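Long-range contacts in putative Scyalone Dehydratase (Novosphingobium aromaticivorans DSM 12444, PDB 3EF8), which is of unproven function but is probably a scytalone dehydratase-like lyase with a SnoaL-like, NTF2-type fold: residues A12-M17 with S75-D80; T70-S75 with V93-R98; I107-Y112 with M134-H139; R127-T132 with A142-G147. All coordinates share one frame; numbering follows the deposited sequence. Where two conformers were deposited one is given.

Overall arrangement
The chain opens with helix 3-25, which crosses the inner face of a curved mixed sheet. Interaction 1 (12-17 with 75-80) closes the longest loop here, bringing that helix against strand 67-81. Interaction 2 (70-75 with 93-98) crosses it along the chain and shares Ser75; it pairs strand 67-81 with strand 86-99 as a hairpin. Interaction 3 (107-112 with 134-139) follows in series and pairs strand 106-119 with strand 122-136. Strands 86-99 and 106-119 are sheet neighbours, so the centres of interactions 2 and 3 are about 9 Å apart. Interaction 4 (127-132 with 142-147) crosses interaction 3 and folds the C-terminal loop back on strand 122-136.

Interaction 1: residues A12-M17 with S75-D80; sequences AIERMM and SNICID
Ile77 meets Glu14 and Met17 with its branches. Followed outward, Ile77 CB lies 4.2 Å from Glu14 OE2. Its CG2 branch is anti to the backbone N and meets two helix side chains: Glu14 CG at 4.1 Å and, tip to tip, the selenium of selenomethionine Met17 (SE) at 4.2 Å. CG1 carries CD1 on to the Glu14 methylene, CG. Ile13, next to Glu14 and one turn before Met17, lies alongside Ile79, running the opposite way, with Ile13 CG2 3.9 Å from Ile79 CD1. No direct hydrogen bond joins the segments. Instead one water donates to Glu14 OE2 and to Ile77 O, 2.7 Å from each. Glu14 OE2 also forms a salt bridge with Arg11 of the second subunit. With an alanine in place of Glu14, Ile77 would probably lose part of its cover, and that arginine its carboxylate mate. The axes of segments 12-17 and 75-80 approach to 10.3 Å, their N-to-C directions 134° apart. An N-terminal helix packed on the curved sheet is usual in NTF2-like folds. Phe18 and Met10 of helix 3-25 extend the apolar layer, and Ile13 also reaches Val116 on strand 106-119 and Trp123 on strand 122-136.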
loop_
_atom_site.group_PDB
_atom_site.type_symbol
_atom_site.label_atom_id
_atom_site.label_comp_id
_atom_site.label_asym_id
_atom_site.label_seq_id
_atom_site.Cartn_x
_atom_site.Cartn_y
_atom_site.Cartn_z
ATOM N N ALA A 12 -5.420 -12.292 9.854
ATOM C CA ALA A 12 -4.632 -13.473 9.540
ATOM C C ALA A 12 -4.428 -13.702 8.053
ATOM O O ALA A 12 -3.342 -14.122 7.606
ATOM C CB ALA A 12 -5.265 -14.766 10.202
ATOM N N ILE A 13 -5.471 -13.437 7.282
ATOM C CA ILE A 13 -5.421 -13.579 5.826
ATOM C C ILE A 13 -4.413 -12.555 5.273
ATOM O O ILE A 13 -3.561 -12.880 4.453
ATOM C CB ILE A 13 -6.825 -13.433 5.180
ATOM C CG1 ILE A 13 -7.657 -14.676 5.537
ATOM C CG2 ILE A 13 -6.706 -13.188 3.648
ATOM C CD1 ILE A 13 -9.139 -14.431 5.285
ATOM N N GLU A 14 -4.540 -11.313 5.724
ATOM C CA GLU A 14 -3.619 -10.258 5.244
ATOM C C GLU A 14 -2.193 -10.649 5.612
ATOM O O GLU A 14 -1.272 -10.553 4.758
ATOM C CB GLU A 14 -3.980 -8.932 5.868
ATOM C CG GLU A 14 -5.243 -8.309 5.295
ATOM C CD GLU A 14 -5.756 -7.093 5.976
ATOM O OE1 GLU A 14 -5.404 -6.863 7.148
ATOM O OE2 GLU A 14 -6.586 -6.385 5.338
ATOM N N ARG A 15 -1.967 -11.084 6.855
ATOM C CA ARG A 15 -0.643 -11.535 7.267
ATOM C C ARG A 15 -0.084 -12.618 6.340
ATOM O O ARG A 15 1.108 -12.599 5.976
ATOM C CB ARG A 15 -0.667 -12.017 8.736
ATOM C CG ARG A 15 0.615 -12.596 9.255
ATOM C CD ARG A 15 1.803 -11.661 9.013
ATOM N NE ARG A 15 3.022 -12.160 9.633
ATOM C CZ ARG A 15 3.348 -11.987 10.913
ATOM N NH1 ARG A 15 2.579 -11.305 11.752
ATOM N NH2 ARG A 15 4.481 -12.525 11.337
HETATM N N MSE A 16 -0.924 -13.577 5.978
HETATM C CA MSE A 16 -0.462 -14.671 5.107
HETATM C C MSE A 16 -0.065 -14.111 3.765
HETATM O O MSE A 16 0.978 -14.494 3.196
HETATM C CB MSE A 16 -1.549 -15.747 5.000
HETATM C CG MSE A 16 -1.171 -16.940 4.211
HETATM SE SE MSE A 16 -1.283 -16.736 2.282
HETATM C CE MSE A 16 -3.259 -16.958 2.130
HETATM N N MSE A 17 -0.864 -13.183 3.243
HETATM C CA MSE A 17 -0.582 -12.586 1.941
HETATM C C MSE A 17 0.747 -11.817 1.976
HETATM O O MSE A 17 1.497 -11.819 0.991
HETATM C CB MSE A 17 -1.716 -11.688 1.486
HETATM C CG MSE A 17 -3.053 -12.480 1.306
HETATM SE SE MSE A 17 -4.542 -11.360 0.962
HETATM C CE MSE A 17 -4.128 -10.642 -0.808
ATOM N N SER A 75 -1.814 -3.993 -1.540
ATOM C CA SER A 75 -2.684 -3.018 -0.918
ATOM C C SER A 75 -4.121 -3.252 -1.372
ATOM O O SER A 75 -4.411 -4.133 -2.196
ATOM C CB SER A 75 -2.267 -1.591 -1.306
ATOM O OG SER A 75 -2.440 -1.335 -2.676
ATOM N N ASN A 76 -5.028 -2.449 -0.872
ATOM C CA ASN A 76 -6.400 -2.451 -1.347
ATOM C C ASN A 76 -7.042 -3.822 -1.169
ATOM O O ASN A 76 -7.829 -4.246 -2.048
ATOM C CB ASN A 76 -6.490 -2.006 -2.825
ATOM C CG ASN A 76 -6.040 -0.578 -3.059
ATOM O OD1 ASN A 76 -4.930 -0.207 -2.736
ATOM N ND2 ASN A 76 -6.902 0.212 -3.665
ATOM N N ILE A 77 -6.792 -4.464 -0.039
ATOM C CA ILE A 77 -7.244 -5.832 0.222
ATOM C C ILE A 77 -8.693 -5.851 0.706
ATOM O O ILE A 77 -9.005 -5.226 1.689
ATOM C CB ILE A 77 -6.317 -6.534 1.199
ATOM C CG1 ILE A 77 -4.886 -6.684 0.587
ATOM C CG2 ILE A 77 -6.861 -7.935 1.567
ATOM C CD1 ILE A 77 -3.811 -7.123 1.564
ATOM N N CYS A 78 -9.546 -6.537 -0.052
ATOM C CA CYS A 78 -11.010 -6.647 0.152
ATOM C C CYS A 78 -11.325 -8.112 0.366
ATOM O O CYS A 78 -11.020 -8.945 -0.470
ATOM C CB CYS A 78 -11.690 -6.144 -1.094
ATOM S SG CYS A 78 -11.344 -4.408 -1.438
ATOM N N ILE A 79 -11.910 -8.432 1.505
ATOM C CA ILE A 79 -12.153 -9.821 1.911
ATOM C C ILE A 79 -13.631 -10.055 2.129
ATOM O O ILE A 79 -14.247 -9.336 2.872
ATOM C CB ILE A 79 -11.403 -10.123 3.195
ATOM C CG1 ILE A 79 -9.878 -9.907 2.971
ATOM C CG2 ILE A 79 -11.705 -11.591 3.638
ATOM C CD1 ILE A 79 -9.030 -10.055 4.239
ATOM N N ASP A 80 -14.144 -11.072 1.459
ATOM C CA ASP A 80 -15.545 -11.526 1.623
ATOM C C ASP A 80 -15.485 -12.970 2.089
ATOM O O ASP A 80 -15.035 -13.833 1.371
ATOM C CB ASP A 80 -16.308 -11.461 0.311
ATOM C CG ASP A 80 -16.439 -10.052 -0.230
ATOM O OD1 ASP A 80 -16.591 -9.149 0.587
ATOM O OD2 ASP A 80 -16.418 -9.876 -1.468
HETATM O O HOH W 1 -7.423 -4.383 3.750
#

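Interaction 2: residues T70-S75 with V93-R98; sequences TSHHNS and VLAIHR
Ser71 pairs with Ile96 and His73 with Leu94 through four backbone hydrogen bonds of 2.9 to 3.0 Å, N to O, on two antiparallel hydrogen-bonded pairs. Packing is close on the face of His72 and Ala95. Ala95 CB comes within 3.5 Å of His72 CD2. Thr70 CG2 lies 3.7 Å from His97 CD2, and the His72 and His97 rings lie oblique to each other. Asp25 accepts from both His72 ND1 and Thr70 OG1. On the other face His73 CG lies beside the backbone N (chi1 -54°), which brings the ring to Ile96 CD1, 3.7 Å from His73 CD2. Ser71 OG and His73 NE2 share a 2.7 Å hydrogen bond that helps fix the ring. The contact is looser at its ends, where the partly exposed Ser75 and Arg98 barely take part. Arg98 leads away to a salt bridge with Asp105. The hairpin of strands 67-81 and 86-99 has helix 3-25 over the His72 and Asn74 face, strand 106-119 beside strand 86-99, and the third subunit against the face of Ser71 and His73.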
loop_
_atom_site.group_PDB
_atom_site.type_symbol
_atom_site.label_atom_id
_atom_site.label_comp_id
_atom_site.label_asym_id
_atom_site.label_seq_id
_atom_site.Cartn_x
_atom_site.Cartn_y
_atom_site.Cartn_z
ATOM N N THR A 70 13.280 -8.456 -6.294
ATOM C CA THR A 70 11.896 -8.034 -6.537
ATOM C C THR A 70 11.383 -7.318 -5.290
ATOM O O THR A 70 11.863 -7.520 -4.172
ATOM C CB THR A 70 10.948 -9.217 -6.879
ATOM O OG1 THR A 70 10.892 -10.141 -5.811
ATOM C CG2 THR A 70 11.372 -10.013 -8.089
ATOM N N SER A 71 10.379 -6.469 -5.503
ATOM C CA SER A 71 9.693 -5.822 -4.416
ATOM C C SER A 71 8.192 -5.842 -4.688
ATOM O O SER A 71 7.753 -5.368 -5.710
ATOM C CB SER A 71 10.181 -4.385 -4.288
ATOM O OG SER A 71 9.738 -3.782 -3.090
ATOM N N HIS A 72 7.446 -6.437 -3.756
ATOM C CA HIS A 72 6.004 -6.551 -3.875
ATOM C C HIS A 72 5.319 -5.736 -2.785
ATOM O O HIS A 72 5.596 -5.836 -1.613
ATOM C CB HIS A 72 5.578 -8.005 -3.751
ATOM C CG HIS A 72 5.913 -8.832 -4.930
ATOM N ND1 HIS A 72 7.204 -9.242 -5.217
ATOM C CD2 HIS A 72 5.143 -9.277 -5.951
ATOM C CE1 HIS A 72 7.206 -9.901 -6.365
ATOM N NE2 HIS A 72 5.966 -9.959 -6.826
ATOM N N HIS A 73 4.395 -4.917 -3.260
ATOM C CA HIS A 73 3.641 -3.987 -2.446
ATOM C C HIS A 73 2.168 -4.327 -2.659
ATOM O O HIS A 73 1.618 -4.103 -3.732
ATOM C CB HIS A 73 3.922 -2.546 -2.926
ATOM C CG HIS A 73 5.388 -2.221 -2.971
ATOM N ND1 HIS A 73 5.984 -1.399 -2.032
ATOM C CD2 HIS A 73 6.378 -2.672 -3.778
ATOM C CE1 HIS A 73 7.297 -1.374 -2.275
ATOM N NE2 HIS A 73 7.559 -2.150 -3.308
ATOM N N ASN A 74 1.514 -4.831 -1.620
ATOM C CA ASN A 74 0.158 -5.349 -1.705
ATOM C C ASN A 74 -0.748 -4.473 -0.912
ATOM O O ASN A 74 -0.466 -4.228 0.276
ATOM C CB ASN A 74 0.116 -6.748 -1.117
ATOM C CG ASN A 74 1.059 -7.688 -1.824
ATOM O OD1 ASN A 74 2.247 -7.823 -1.477
ATOM N ND2 ASN A 74 0.528 -8.376 -2.828
ATOM N N SER A 75 -1.814 -3.993 -1.540
ATOM C CA SER A 75 -2.684 -3.018 -0.918
ATOM C C SER A 75 -4.121 -3.252 -1.372
ATOM O O SER A 75 -4.411 -4.133 -2.196
ATOM C CB SER A 75 -2.267 -1.591 -1.306
ATOM O OG SER A 75 -2.440 -1.335 -2.676
ATOM N N VAL A 93 -1.751 -5.127 -6.529
ATOM C CA VAL A 93 -0.318 -5.366 -6.400
ATOM C C VAL A 93 0.482 -4.454 -7.294
ATOM O O VAL A 93 0.106 -4.174 -8.423
ATOM C CB VAL A 93 0.048 -6.875 -6.627
ATOM C CG1 VAL A 93 -0.267 -7.318 -8.042
ATOM C CG2 VAL A 93 1.492 -7.123 -6.296
ATOM N N LEU A 94 1.573 -3.953 -6.730
ATOM C CA LEU A 94 2.648 -3.279 -7.445
ATOM C C LEU A 94 3.883 -4.177 -7.249
ATOM O O LEU A 94 4.315 -4.421 -6.133
ATOM C CB LEU A 94 2.924 -1.896 -6.891
ATOM C CG LEU A 94 4.071 -1.123 -7.511
ATOM C CD1 LEU A 94 3.765 -0.763 -8.961
ATOM C CD2 LEU A 94 4.303 0.151 -6.655
ATOM N N ALA A 95 4.452 -4.688 -8.341
ATOM C CA ALA A 95 5.567 -5.603 -8.253
ATOM C C ALA A 95 6.680 -5.131 -9.174
ATOM O O ALA A 95 6.461 -4.974 -10.360
ATOM C CB ALA A 95 5.134 -7.044 -8.606
ATOM N N ILE A 96 7.839 -4.848 -8.565
ATOM C CA ILE A 96 8.998 -4.327 -9.323
ATOM C C ILE A 96 10.038 -5.432 -9.388
ATOM O O ILE A 96 10.346 -6.057 -8.428
ATOM C CB ILE A 96 9.567 -3.081 -8.678
ATOM C CG1 ILE A 96 8.492 -1.974 -8.519
ATOM C CG2 ILE A 96 10.734 -2.522 -9.539
ATOM C CD1 ILE A 96 7.722 -2.062 -7.166
ATOM N N HIS A 97 10.556 -5.627 -10.590
ATOM C CA HIS A 97 11.526 -6.679 -10.863
ATOM C C HIS A 97 12.834 -6.143 -11.435
ATOM O O HIS A 97 12.816 -5.473 -12.475
ATOM C CB HIS A 97 10.919 -7.639 -11.897
ATOM C CG HIS A 97 9.593 -8.196 -11.512
ATOM N ND1 HIS A 97 8.446 -7.436 -11.600
ATOM C CD2 HIS A 97 9.218 -9.415 -11.072
ATOM C CE1 HIS A 97 7.423 -8.162 -11.180
ATOM N NE2 HIS A 97 7.858 -9.367 -10.878
ATOM N N ARG A 98 13.923 -6.449 -10.736
ATOM C CA ARG A 98 15.284 -6.020 -11.181
ATOM C C ARG A 98 15.903 -7.292 -11.750
ATOM O O ARG A 98 16.101 -8.297 -11.060
ATOM C CB ARG A 98 16.125 -5.474 -10.037
ATOM C CG ARG A 98 17.514 -5.080 -10.561
ATOM C CD ARG A 98 18.108 -3.907 -9.912
ATOM N NE ARG A 98 17.280 -2.735 -10.075
ATOM C CZ ARG A 98 17.431 -1.642 -9.347
ATOM N NH1 ARG A 98 18.364 -1.608 -8.417
ATOM N NH2 ARG A 98 16.600 -0.642 -9.508
#

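Interaction 3: residues I107-Y112 with M134-H139; sequences ILYGQY and MTTDYH
Ile107 and Thr136 form an antiparallel hydrogen-bonded pair, and so do Tyr109 and Met134. In the first pair Ile107 N to Thr136 O and Thr136 N to Ile107 O both measure 2.8 Å. In the second, Tyr109 N reaches Met134 O at 3.0 Å, while the return bond from Met134 N to Tyr109 O stretches to 3.3 Å. Between the pairs, Thr135 CA makes a C-H...O contact with Ile107 O.

Apolar contacts lie on both faces of the sheet. On one, Ile107 runs alongside Thr136. CG of selenomethionine Met134 lies near Tyr109 CD2 in the conformer given, but a second conformer makes this contact doubtful. On the other face, Leu108 CD1 meets Thr135 CG2 at 3.9 Å. Beyond the strand end, a chi1 of -161° puts the Tyr138 ring opposite the backbone N, so that Leu108 CB sits over one of its faces, 4.0 Å from Tyr138 CZ.

Water adds a polar link: one molecule lies 2.8 Å from Tyr109 OH and 2.7 Å from Thr136 OG1. Tyr109 and Met134 also pack on Ile96 of the second subunit. Such a long antiparallel hairpin, here of strands 106-119 and 122-136, is part of the curved sheet of the NTF2-like fold.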
loop_
_atom_site.group_PDB
_atom_site.type_symbol
_atom_site.label_atom_id
_atom_site.label_comp_id
_atom_site.label_asym_id
_atom_site.label_seq_id
_atom_site.Cartn_x
_atom_site.Cartn_y
_atom_site.Cartn_z
ATOM N N ILE A 107 7.913 -3.527 -14.322
ATOM C CA ILE A 107 6.853 -3.184 -13.372
ATOM C C ILE A 107 5.547 -3.837 -13.763
ATOM O O ILE A 107 5.109 -3.708 -14.894
ATOM C CB ILE A 107 6.599 -1.659 -13.315
ATOM C CG1 ILE A 107 7.902 -0.854 -13.335
ATOM C CG2 ILE A 107 5.673 -1.358 -12.096
ATOM C CD1 ILE A 107 8.836 -1.087 -12.217
ATOM N N LEU A 108 4.939 -4.531 -12.778
ATOM C CA LEU A 108 3.616 -5.108 -12.905
ATOM C C LEU A 108 2.664 -4.329 -11.995
ATOM O O LEU A 108 2.925 -4.148 -10.812
ATOM C CB LEU A 108 3.601 -6.590 -12.498
ATOM C CG LEU A 108 2.200 -7.170 -12.165
ATOM C CD1 LEU A 108 1.606 -7.275 -13.486
ATOM C CD2 LEU A 108 2.330 -8.550 -11.481
ATOM N N TYR A 109 1.587 -3.862 -12.598
ATOM C CA TYR A 109 0.438 -3.271 -11.893
ATOM C C TYR A 109 -0.694 -4.258 -12.031
ATOM O O TYR A 109 -1.119 -4.543 -13.144
ATOM C CB TYR A 109 0.033 -1.949 -12.481
ATOM C CG TYR A 109 1.130 -0.937 -12.598
ATOM C CD1 TYR A 109 1.437 -0.058 -11.569
ATOM C CD2 TYR A 109 1.877 -0.879 -13.771
ATOM C CE1 TYR A 109 2.450 0.888 -11.702
ATOM C CE2 TYR A 109 2.853 0.082 -13.932
ATOM C CZ TYR A 109 3.145 0.949 -12.890
ATOM O OH TYR A 109 4.130 1.909 -13.052
ATOM N N GLY A 110 -1.150 -4.845 -10.930
ATOM C CA GLY A 110 -2.074 -5.944 -11.059
ATOM C C GLY A 110 -3.161 -5.977 -10.005
ATOM O O GLY A 110 -3.180 -5.155 -9.070
ATOM N N GLN A 111 -4.049 -6.922 -10.200
ATOM C CA GLN A 111 -5.107 -7.270 -9.255
ATOM C C GLN A 111 -5.038 -8.748 -8.993
ATOM O O GLN A 111 -4.899 -9.532 -9.950
ATOM C CB GLN A 111 -6.481 -6.942 -9.847
ATOM C CG GLN A 111 -6.623 -5.538 -10.351
ATOM C CD GLN A 111 -7.959 -5.318 -11.089
ATOM O OE1 GLN A 111 -8.636 -6.303 -11.440
ATOM N NE2 GLN A 111 -8.307 -4.068 -11.356
ATOM N N TYR A 112 -5.167 -9.161 -7.759
ATOM C CA TYR A 112 -5.322 -10.554 -7.438
ATOM C C TYR A 112 -6.726 -10.872 -7.019
ATOM O O TYR A 112 -7.258 -10.221 -6.140
ATOM C CB TYR A 112 -4.372 -10.973 -6.311
ATOM C CG TYR A 112 -3.022 -11.431 -6.738
ATOM C CD1 TYR A 112 -2.897 -12.612 -7.427
ATOM C CD2 TYR A 112 -1.906 -10.725 -6.430
ATOM C CE1 TYR A 112 -1.702 -13.110 -7.816
ATOM C CE2 TYR A 112 -0.619 -11.237 -6.828
ATOM C CZ TYR A 112 -0.571 -12.420 -7.500
ATOM O OH TYR A 112 0.653 -12.957 -7.952
HETATM N N MSE A 134 -1.716 -3.352 -16.125
HETATM C CA MSE A 134 -0.761 -2.919 -17.116
HETATM C C MSE A 134 0.604 -3.262 -16.628
HETATM O O MSE A 134 0.796 -3.653 -15.478
HETATM C CB MSE A 134 -0.879 -1.443 -17.397
HETATM C CG MSE A 134 -0.870 -0.610 -16.198
HETATM SE SE MSE A 134 -1.863 1.014 -16.616
HETATM C CE MSE A 134 -0.786 2.106 -15.577
ATOM N N THR A 135 1.573 -3.122 -17.530
ATOM C CA THR A 135 2.975 -3.405 -17.220
ATOM C C THR A 135 3.911 -2.424 -17.925
ATOM O O THR A 135 3.540 -1.764 -18.920
ATOM C CB THR A 135 3.420 -4.825 -17.591
ATOM O OG1 THR A 135 3.481 -4.968 -19.021
ATOM C CG2 THR A 135 2.476 -5.869 -17.056
ATOM N N THR A 136 5.109 -2.337 -17.376
ATOM C CA THR A 136 6.158 -1.514 -17.954
ATOM C C THR A 136 7.457 -2.254 -17.991
ATOM O O THR A 136 7.974 -2.733 -16.981
ATOM C CB THR A 136 6.321 -0.217 -17.108
ATOM O OG1 THR A 136 5.055 0.473 -17.103
ATOM C CG2 THR A 136 7.413 0.711 -17.697
ATOM N N ASP A 137 8.008 -2.316 -19.209
ATOM C CA ASP A 137 9.327 -2.925 -19.430
ATOM C C ASP A 137 9.389 -4.345 -18.890
ATOM O O ASP A 137 10.432 -4.837 -18.474
ATOM C CB ASP A 137 10.421 -2.056 -18.830
ATOM C CG ASP A 137 10.595 -0.734 -19.553
ATOM O OD1 ASP A 137 10.511 -0.714 -20.805
ATOM O OD2 ASP A 137 10.872 0.264 -18.901
ATOM N N TYR A 138 8.248 -5.028 -18.971
ATOM C CA TYR A 138 8.090 -6.304 -18.322
ATOM C C TYR A 138 8.437 -7.499 -19.224
ATOM O O TYR A 138 8.629 -7.325 -20.455
ATOM C CB TYR A 138 6.651 -6.373 -17.819
ATOM C CG TYR A 138 6.348 -7.390 -16.748
ATOM C CD1 TYR A 138 7.049 -7.406 -15.554
ATOM C CD2 TYR A 138 5.309 -8.279 -16.886
ATOM C CE1 TYR A 138 6.766 -8.324 -14.568
ATOM C CE2 TYR A 138 5.007 -9.191 -15.877
ATOM C CZ TYR A 138 5.708 -9.188 -14.734
ATOM O OH TYR A 138 5.379 -10.117 -13.764
ATOM N N HIS A 139 8.538 -8.661 -18.601
ATOM C CA HIS A 139 9.078 -9.890 -19.275
ATOM C C HIS A 139 8.020 -10.899 -19.607
ATOM O O HIS A 139 8.287 -11.996 -20.077
ATOM C CB HIS A 139 10.155 -10.535 -18.433
ATOM C CG HIS A 139 9.642 -11.063 -17.145
ATOM N ND1 HIS A 139 9.270 -10.234 -16.109
ATOM C CD2 HIS A 139 9.412 -12.325 -16.726
ATOM C CE1 HIS A 139 8.827 -10.974 -15.106
ATOM N NE2 HIS A 139 8.900 -12.246 -15.459
HETATM O O HOH W 2 4.809 2.729 -15.652
#

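Interaction 4: residues R127-T132 with A142-G147; sequences RRELRT and AANPIG
Leu130 O accepts from Asn144 ND2 of the loop, at 3.0 Å, and from a water, at 2.8 Å. Leu130 O lies near the amide plane of Asn144, while ND2 stands 23° out of the carbonyl plane of Leu130. The same water accepts from Thr132 OG1 and Asn144 N, so it fastens strand and loop together. Asn144 also uses its backbone: Thr132 N donates to Asn144 O at 2.9 Å, with an N-H...O angle of 164°. Further along, Ile146 CG2 packs on Arg131 CB at 3.8 Å, and Ala143 CB meets Thr132 CB. Arg131 runs extended from CG to NE, carrying its guanidinium to Glu129. Arg131 NE makes the shorter, straighter bond to Glu129 OE2, 2.7 Å, and NH2 a bent second one, both from the same face of the carboxylate. Arg127 NH2 donates to Glu129 OE1. A water bridges Arg131 NH1 to Ile146 O. A leucine in place of Glu129 removes the carboxylate both arginines share and would probably leave the Arg131 guanidinium freer to turn. Arg127 has a second acid, Glu41, and Arg131 a cation-pi contact with Phe113. The loop turns back across strand 122-136, between Ser43 of strand 40-43, which also binds Asn144 ND2, and Gln111 of strand 106-119, which touches Ile146.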
loop_
_atom_site.group_PDB
_atom_site.type_symbol
_atom_site.label_atom_id
_atom_site.label_comp_id
_atom_site.label_asym_id
_atom_site.label_seq_id
_atom_site.Cartn_x
_atom_site.Cartn_y
_atom_site.Cartn_z
ATOM N N ARG A 127 -6.990 -20.802 -4.661
ATOM C CA ARG A 127 -6.894 -20.280 -6.007
ATOM C C ARG A 127 -6.332 -18.869 -5.974
ATOM O O ARG A 127 -6.683 -18.094 -5.103
ATOM C CB ARG A 127 -8.258 -20.236 -6.727
ATOM C CG ARG A 127 -8.112 -19.761 -8.161
ATOM C CD ARG A 127 -9.398 -19.982 -9.009
ATOM N NE ARG A 127 -9.360 -19.176 -10.238
ATOM C CZ ARG A 127 -8.811 -19.603 -11.369
ATOM N NH1 ARG A 127 -8.272 -20.814 -11.408
ATOM N NH2 ARG A 127 -8.781 -18.838 -12.440
ATOM N N ARG A 128 -5.434 -18.571 -6.913
ATOM C CA ARG A 128 -5.006 -17.195 -7.206
ATOM C C ARG A 128 -5.143 -16.927 -8.676
ATOM O O ARG A 128 -4.606 -17.686 -9.508
ATOM C CB ARG A 128 -3.551 -16.911 -6.842
ATOM C CG ARG A 128 -3.156 -17.218 -5.468
ATOM C CD ARG A 128 -1.965 -16.372 -5.056
ATOM N NE ARG A 128 -2.401 -15.010 -4.720
ATOM C CZ ARG A 128 -1.671 -14.107 -4.098
ATOM N NH1 ARG A 128 -0.387 -14.318 -3.867
ATOM N NH2 ARG A 128 -2.238 -12.998 -3.701
ATOM N N GLU A 129 -5.793 -15.831 -9.008
ATOM C CA GLU A 129 -5.919 -15.396 -10.364
ATOM C C GLU A 129 -5.367 -13.980 -10.444
ATOM O O GLU A 129 -5.876 -13.061 -9.806
ATOM C CB GLU A 129 -7.357 -15.425 -10.833
ATOM C CG GLU A 129 -7.556 -14.855 -12.199
ATOM C CD GLU A 129 -8.983 -14.950 -12.665
ATOM O OE1 GLU A 129 -9.579 -16.049 -12.574
ATOM O OE2 GLU A 129 -9.481 -13.955 -13.171
ATOM N N LEU A 130 -4.285 -13.799 -11.186
ATOM C CA LEU A 130 -3.715 -12.480 -11.425
ATOM C C LEU A 130 -4.321 -11.882 -12.626
ATOM O O LEU A 130 -4.328 -12.521 -13.714
ATOM C CB LEU A 130 -2.215 -12.553 -11.632
ATOM C CG LEU A 130 -1.547 -11.251 -11.981
ATOM C CD1 LEU A 130 -1.530 -10.256 -10.811
ATOM C CD2 LEU A 130 -0.105 -11.522 -12.452
ATOM N N ARG A 131 -4.839 -10.661 -12.486
ATOM C CA ARG A 131 -5.327 -9.869 -13.609
ATOM C C ARG A 131 -4.368 -8.694 -13.750
ATOM O O ARG A 131 -4.030 -8.042 -12.787
ATOM C CB ARG A 131 -6.770 -9.414 -13.415
ATOM C CG ARG A 131 -7.715 -10.591 -13.258
ATOM C CD ARG A 131 -9.156 -10.142 -13.147
ATOM N NE ARG A 131 -10.001 -11.283 -12.849
ATOM C CZ ARG A 131 -11.264 -11.205 -12.448
ATOM N NH1 ARG A 131 -11.861 -10.025 -12.318
ATOM N NH2 ARG A 131 -11.927 -12.313 -12.188
ATOM N N THR A 132 -3.850 -8.472 -14.957
ATOM C CA THR A 132 -2.820 -7.505 -15.211
ATOM C C THR A 132 -3.421 -6.211 -15.722
ATOM O O THR A 132 -3.996 -6.121 -16.798
ATOM C CB THR A 132 -1.758 -8.082 -16.195
ATOM O OG1 THR A 132 -1.137 -9.221 -15.589
ATOM C CG2 THR A 132 -0.692 -7.073 -16.501
ATOM N N ALA A 142 1.776 -12.344 -22.193
ATOM C CA ALA A 142 0.435 -12.884 -22.009
ATOM C C ALA A 142 -0.092 -12.407 -20.664
ATOM O O ALA A 142 0.650 -12.210 -19.701
ATOM C CB ALA A 142 0.431 -14.409 -22.035
ATOM N N ALA A 143 -1.402 -12.199 -20.617
ATOM C CA ALA A 143 -2.012 -11.771 -19.363
ATOM C C ALA A 143 -3.504 -11.983 -19.358
ATOM O O ALA A 143 -4.157 -12.039 -20.404
ATOM C CB ALA A 143 -1.722 -10.322 -19.171
ATOM N N ASN A 144 -4.058 -12.088 -18.138
ATOM C CA ASN A 144 -5.512 -12.063 -17.949
ATOM C C ASN A 144 -5.900 -10.600 -17.818
ATOM O O ASN A 144 -5.341 -9.890 -16.997
ATOM C CB ASN A 144 -5.922 -12.743 -16.652
ATOM C CG ASN A 144 -5.641 -14.230 -16.632
ATOM O OD1 ASN A 144 -5.895 -14.920 -17.638
ATOM N ND2 ASN A 144 -5.117 -14.744 -15.514
ATOM N N PRO A 145 -6.839 -10.098 -18.614
ATOM C CA PRO A 145 -7.190 -8.690 -18.492
ATOM C C PRO A 145 -8.020 -8.444 -17.240
ATOM O O PRO A 145 -8.610 -9.342 -16.687
ATOM C CB PRO A 145 -8.042 -8.426 -19.721
ATOM C CG PRO A 145 -8.513 -9.763 -20.170
ATOM C CD PRO A 145 -7.512 -10.772 -19.736
ATOM N N ILE A 146 -8.027 -7.182 -16.793
ATOM C CA ILE A 146 -8.877 -6.833 -15.649
ATOM C C ILE A 146 -10.344 -6.745 -16.005
ATOM O O ILE A 146 -11.205 -6.852 -15.159
ATOM C CB ILE A 146 -8.420 -5.568 -14.923
ATOM C CG1 ILE A 146 -8.519 -4.325 -15.785
ATOM C CG2 ILE A 146 -6.986 -5.767 -14.383
ATOM C CD1 ILE A 146 -8.385 -3.003 -15.010
ATOM N N GLY A 147 -10.621 -6.559 -17.292
ATOM C CA GLY A 147 -12.003 -6.428 -17.757
ATOM C C GLY A 147 -12.503 -4.987 -17.725
ATOM O O GLY A 147 -13.696 -4.738 -17.500
HETATM O O HOH W 3 -2.527 -11.627 -15.632
HETATM O O HOH W 4 -11.009 -7.203 -12.493
HETATM O O HOH W 5 -6.148 -5.560 -18.319
#